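PDB 3HDX: SusD superfamily protein, which probably binds polysaccharide at the outer membrane of Bacteroides thetaiotaomicron for carbohydrate uptake, as a SusD-family protein. Local coordinates for residues Thr367-Arg370 with Ala371-Leu374; Glu382-Ser385 with Tyr386-Ile390. All coordinates share one frame; numbering follows the deposited sequence. Where two conformers were deposited one is given.

How the interactions relate
Interactions 1 and 2 lie on two consecutive helices, 363-376 and 380-391, with centres about 8 Å apart. Each is local to its own helix, and the two meet side on. Tyr386 of interaction 2 is the main link. It packs on Thr367, Arg370 and Leu374 of interaction 1. Tyr386 OH comes 3.1 Å from Arg370 CZ, and Tyr386 CE2 lies 3.5 Å from Leu374 CD1. Where the helices come close, Ala383 CB sits 3.4 Å from Ala371 O. The pair forms a helical hairpin, consistent with the tetratricopeptide-like helical part of SusD proteins. Both contacts thus belong to the helical framework of the fold.

Interaction 1: Thr367-Arg370 with Ala371-Leu374; sequences TLLR and AEAL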
loop_
_atom_site.group_PDB
_atom_site.type_symbol
_atom_site.label_atom_id
_atom_site.label_comp_id
_atom_site.label_asym_id
_atom_site.label_seq_id
_atom_site.Cartn_x
_atom_site.Cartn_y
_atom_site.Cartn_z
ATOM N N THR A 367 -2.390 12.576 5.113
ATOM C CA THR A 367 -3.039 13.877 5.198
ATOM C C THR A 367 -4.437 13.836 4.624
ATOM O O THR A 367 -5.381 14.334 5.261
ATOM C CB THR A 367 -2.159 14.952 4.554
ATOM O OG1 THR A 367 -0.897 14.958 5.244
ATOM C CG2 THR A 367 -2.824 16.354 4.563
ATOM N N LEU A 368 -4.596 13.150 3.491
ATOM C CA LEU A 368 -5.944 13.008 2.887
ATOM C C LEU A 368 -6.793 12.069 3.737
ATOM O O LEU A 368 -7.993 12.279 3.868
ATOM C CB LEU A 368 -5.893 12.568 1.399
ATOM C CG LEU A 368 -5.291 13.607 0.455
ATOM C CD1 LEU A 368 -4.935 12.989 -0.935
ATOM C CD2 LEU A 368 -6.218 14.857 0.321
ATOM N N LEU A 369 -6.174 11.059 4.358
ATOM C CA LEU A 369 -6.898 10.129 5.260
ATOM C C LEU A 369 -7.445 10.910 6.434
ATOM O O LEU A 369 -8.568 10.665 6.889
ATOM C CB LEU A 369 -5.971 8.967 5.692
ATOM C CG LEU A 369 -6.718 7.865 6.453
ATOM C CD1 LEU A 369 -7.725 7.108 5.530
ATOM C CD2 LEU A 369 -5.683 6.903 7.115
ATOM N N ARG A 370 -6.617 11.790 6.980
ATOM C CA ARG A 370 -7.054 12.647 8.076
ATOM C C ARG A 370 -8.280 13.491 7.670
ATOM O O ARG A 370 -9.201 13.633 8.467
ATOM C CB ARG A 370 -5.911 13.530 8.591
ATOM C CG ARG A 370 -6.268 14.192 9.888
ATOM C CD ARG A 370 -5.151 15.037 10.359
ATOM N NE ARG A 370 -5.394 15.566 11.682
ATOM C CZ ARG A 370 -4.482 16.276 12.340
ATOM N NH1 ARG A 370 -3.256 16.496 11.817
ATOM N NH2 ARG A 370 -4.784 16.704 13.560
ATOM N N ALA A 371 -8.239 14.076 6.472
ATOM C CA ALA A 371 -9.396 14.827 5.935
ATOM C C ALA A 371 -10.657 13.955 5.861
ATOM O O ALA A 371 -11.728 14.347 6.318
ATOM C CB ALA A 371 -9.052 15.476 4.595
ATOM N N GLU A 372 -10.519 12.759 5.306
ATOM C CA GLU A 372 -11.607 11.797 5.237
ATOM C C GLU A 372 -12.177 11.524 6.640
ATOM O O GLU A 372 -13.401 11.577 6.829
ATOM C CB GLU A 372 -11.074 10.515 4.588
ATOM C CG GLU A 372 -11.938 9.258 4.614
ATOM C CD GLU A 372 -11.213 8.040 4.042
ATOM O OE1 GLU A 372 -10.223 8.197 3.264
ATOM O OE2 GLU A 372 -11.661 6.923 4.365
ATOM N N ALA A 373 -11.286 11.251 7.603
ATOM C CA ALA A 373 -11.683 10.940 8.976
ATOM C C ALA A 373 -12.427 12.108 9.641
ATOM O O ALA A 373 -13.459 11.923 10.260
ATOM C CB ALA A 373 -10.466 10.502 9.820
ATOM N N LEU A 374 -11.924 13.316 9.425
ATOM C CA LEU A 374 -12.525 14.513 10.015
ATOM C C LEU A 374 -13.938 14.725 9.454
ATOM O O LEU A 374 -14.869 14.999 10.206
ATOM C CB LEU A 374 -11.640 15.744 9.825
ATOM C CG LEU A 374 -10.411 15.762 10.725
ATOM C CD1 LEU A 374 -9.381 16.764 10.230
ATOM C CD2 LEU A 374 -10.814 16.053 12.190
#
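Ala371 N, Glu372 N, Ala373 N and Leu374 N donate to the carbonyl oxygens of Thr367, Leu368, Leu369 and Arg370, each four residues earlier. This is the regular alpha-helical pattern. The Glu372 N to Leu368 O bond, at 2.9 Å, is the straightest of the four, with an N-H...O angle of 168°.

Two side-chain pairs add van der Waals contact. Arg370 and Leu374 lie side by side and point the same way. The touch is between Arg370 CG and Leu374 CD1, at 4.1 Å. The Arg370 chain is fully extended, with CG opposite the backbone N (chi1 -168°), which carries the guanidinium well beyond the backbone. Leu374 also lays its branch on the backbone, with Leu374 CG 3.3 Å from Arg370 O. On another side of the helix, Leu369 slants across Glu372. Here a methyl meets a carboxylate oxygen: Leu369 CD1 rests 3.5 Å from Glu372 OE1.

The charged ends find their partners on other helices. Arg370 NE forms a salt bridge with Glu217. Glu372 OE2 accepts a hydrogen bond from Tyr213 OH and forms a salt bridge with Arg436, so a buried carboxylate is probably well compensated.

Helix 363-376 is thus packed on several sides. Leu369 meets Ala204, His205 and Ala208 of helix 196-209. Ala373 and Leu374 face helix 213-226, Leu368 and Ala371 face helix 409-423, and Thr367 reaches Tyr386 and Ile390 of helix 380-391.

Interaction 2: Glu382-Ser385 with Tyr386-Ile390; sequences EAVS and YLNMI
Ala383 O is gripped by two backbone N-H groups. Leu387 N gives Ala383 O a straight bond of 3.1 Å, with an N-H...O angle of 171°. Tyr386 N adds a weak, bent one at 122°. Next along the helix, Asn388 N bonds to Val384 O at 2.9 Å, and Met389 N, of a selenomethionine, bonds to Ser385 O.

The Tyr386 ring turns back along the preceding turn. Its CG lies beside the backbone N and opposite the carbonyl carbon (chi1 -62°). This brings Tyr386 CD2 to 3.3 Å from Glu382 O. In one of the two conformers modelled for Ser385, its OG sits over one ring face, displaced toward the rim; this placement is doubtful as a fixed feature. At the ring edge, in plane, a water is hydrogen-bonded to Tyr386 OH, 3.3 Å from the water oxygen, and donates to Glu382 OE1. The same carboxylate oxygen has a salt bridge to Arg379.

Val384 and Asn388 run side by side. Val384 CG1 meets the amide at Asn388 ND2, 3.5 Å away, while Asn388 OD1 accepts from Val399 N in the following loop. Asn388 thereby ties the helix to the chain beyond it.

Replacing Tyr386 by an alanine would probably leave the water without its hydroxyl mate and open a gap beside Thr367, Arg370 and Leu374 of helix 363-376.

The chemistry is mixed. Leu387 and Val384 pack on Leu412 of helix 409-423, whereas Glu382 and Ser385 are exposed. The Tyr386 ring packs on helix 363-376 while its hydroxyl reaches the water. This is consistent with a helix buried on the side of Val384 and Leu387 and more exposed at Glu382 and Ser385.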
loop_
_atom_site.group_PDB
_atom_site.type_symbol
_atom_site.label_atom_id
_atom_site.label_comp_id
_atom_site.label_asym_id
_atom_site.label_seq_id
_atom_site.Cartn_x
_atom_site.Cartn_y
_atom_site.Cartn_z
ATOM N N GLU A 382 -12.582 21.469 9.581
ATOM C CA GLU A 382 -11.198 21.107 9.855
ATOM C C GLU A 382 -10.568 20.260 8.727
ATOM O O GLU A 382 -9.374 20.371 8.459
ATOM C CB GLU A 382 -11.123 20.362 11.188
ATOM C CG GLU A 382 -11.564 21.202 12.402
ATOM C CD GLU A 382 -11.729 20.350 13.632
ATOM O OE1 GLU A 382 -10.692 19.780 14.000
ATOM O OE2 GLU A 382 -12.860 20.198 14.161
ATOM N N ALA A 383 -11.372 19.437 8.045
ATOM C CA ALA A 383 -10.872 18.606 6.959
ATOM C C ALA A 383 -10.302 19.429 5.808
ATOM O O ALA A 383 -9.316 19.029 5.157
ATOM C CB ALA A 383 -11.994 17.698 6.438
ATOM N N VAL A 384 -10.922 20.589 5.562
ATOM C CA VAL A 384 -10.549 21.434 4.423
ATOM C C VAL A 384 -9.103 21.857 4.475
ATOM O O VAL A 384 -8.433 21.843 3.435
ATOM C CB VAL A 384 -11.516 22.667 4.278
ATOM C CG1 VAL A 384 -10.992 23.674 3.257
ATOM C CG2 VAL A 384 -12.939 22.204 3.911
ATOM N N SER A 385 -8.590 22.204 5.668
ATOM C CA SER A 385 -7.181 22.627 5.744
ATOM C C SER A 385 -6.230 21.517 5.273
ATOM O O SER A 385 -5.288 21.794 4.569
ATOM C CB SER A 385 -6.777 23.104 7.136
ATOM O OG SER A 385 -6.786 22.046 8.050
ATOM N N TYR A 386 -6.537 20.265 5.593
ATOM C CA TYR A 386 -5.695 19.119 5.188
ATOM C C TYR A 386 -5.792 18.859 3.673
ATOM O O TYR A 386 -4.795 18.602 3.026
ATOM C CB TYR A 386 -6.017 17.888 6.038
ATOM C CG TYR A 386 -5.710 18.205 7.486
ATOM C CD1 TYR A 386 -4.403 18.365 7.904
ATOM C CD2 TYR A 386 -6.735 18.373 8.417
ATOM C CE1 TYR A 386 -4.096 18.718 9.254
ATOM C CE2 TYR A 386 -6.465 18.702 9.723
ATOM C CZ TYR A 386 -5.146 18.877 10.142
ATOM O OH TYR A 386 -4.942 19.241 11.464
ATOM N N LEU A 387 -6.998 18.920 3.137
ATOM C CA LEU A 387 -7.210 18.832 1.689
ATOM C C LEU A 387 -6.385 19.906 0.975
ATOM O O LEU A 387 -5.693 19.617 -0.010
ATOM C CB LEU A 387 -8.693 19.016 1.347
ATOM C CG LEU A 387 -9.042 18.968 -0.149
ATOM C CD1 LEU A 387 -8.536 17.674 -0.843
ATOM C CD2 LEU A 387 -10.539 19.176 -0.396
ATOM N N ASN A 388 -6.468 21.147 1.471
ATOM C CA ASN A 388 -5.725 22.247 0.863
ATOM C C ASN A 388 -4.213 22.072 0.850
ATOM O O ASN A 388 -3.558 22.546 -0.076
ATOM C CB ASN A 388 -6.112 23.610 1.471
ATOM C CG ASN A 388 -7.446 24.126 0.963
ATOM O OD1 ASN A 388 -7.868 23.787 -0.155
ATOM N ND2 ASN A 388 -8.104 24.965 1.752
HETATM N N MSE A 389 -3.664 21.398 1.866
HETATM C CA MSE A 389 -2.229 21.125 1.900
HETATM C C MSE A 389 -1.760 20.385 0.658
HETATM O O MSE A 389 -0.681 20.679 0.094
HETATM C CB MSE A 389 -1.813 20.356 3.145
HETATM C CG MSE A 389 -1.929 21.120 4.396
HETATM SE SE MSE A 389 -1.439 20.075 5.938
HETATM C CE MSE A 389 -2.139 21.327 7.250
ATOM N N ILE A 390 -2.564 19.414 0.232
ATOM C CA ILE A 390 -2.243 18.631 -0.951
ATOM C C ILE A 390 -2.505 19.464 -2.216
ATOM O O ILE A 390 -1.629 19.554 -3.097
ATOM C CB ILE A 390 -3.043 17.323 -0.970
ATOM C CG1 ILE A 390 -2.858 16.543 0.402
ATOM C CG2 ILE A 390 -2.709 16.586 -2.300
ATOM C CD1 ILE A 390 -1.511 16.411 0.962
HETATM O O HOH W 1 -7.808 19.142 13.088
#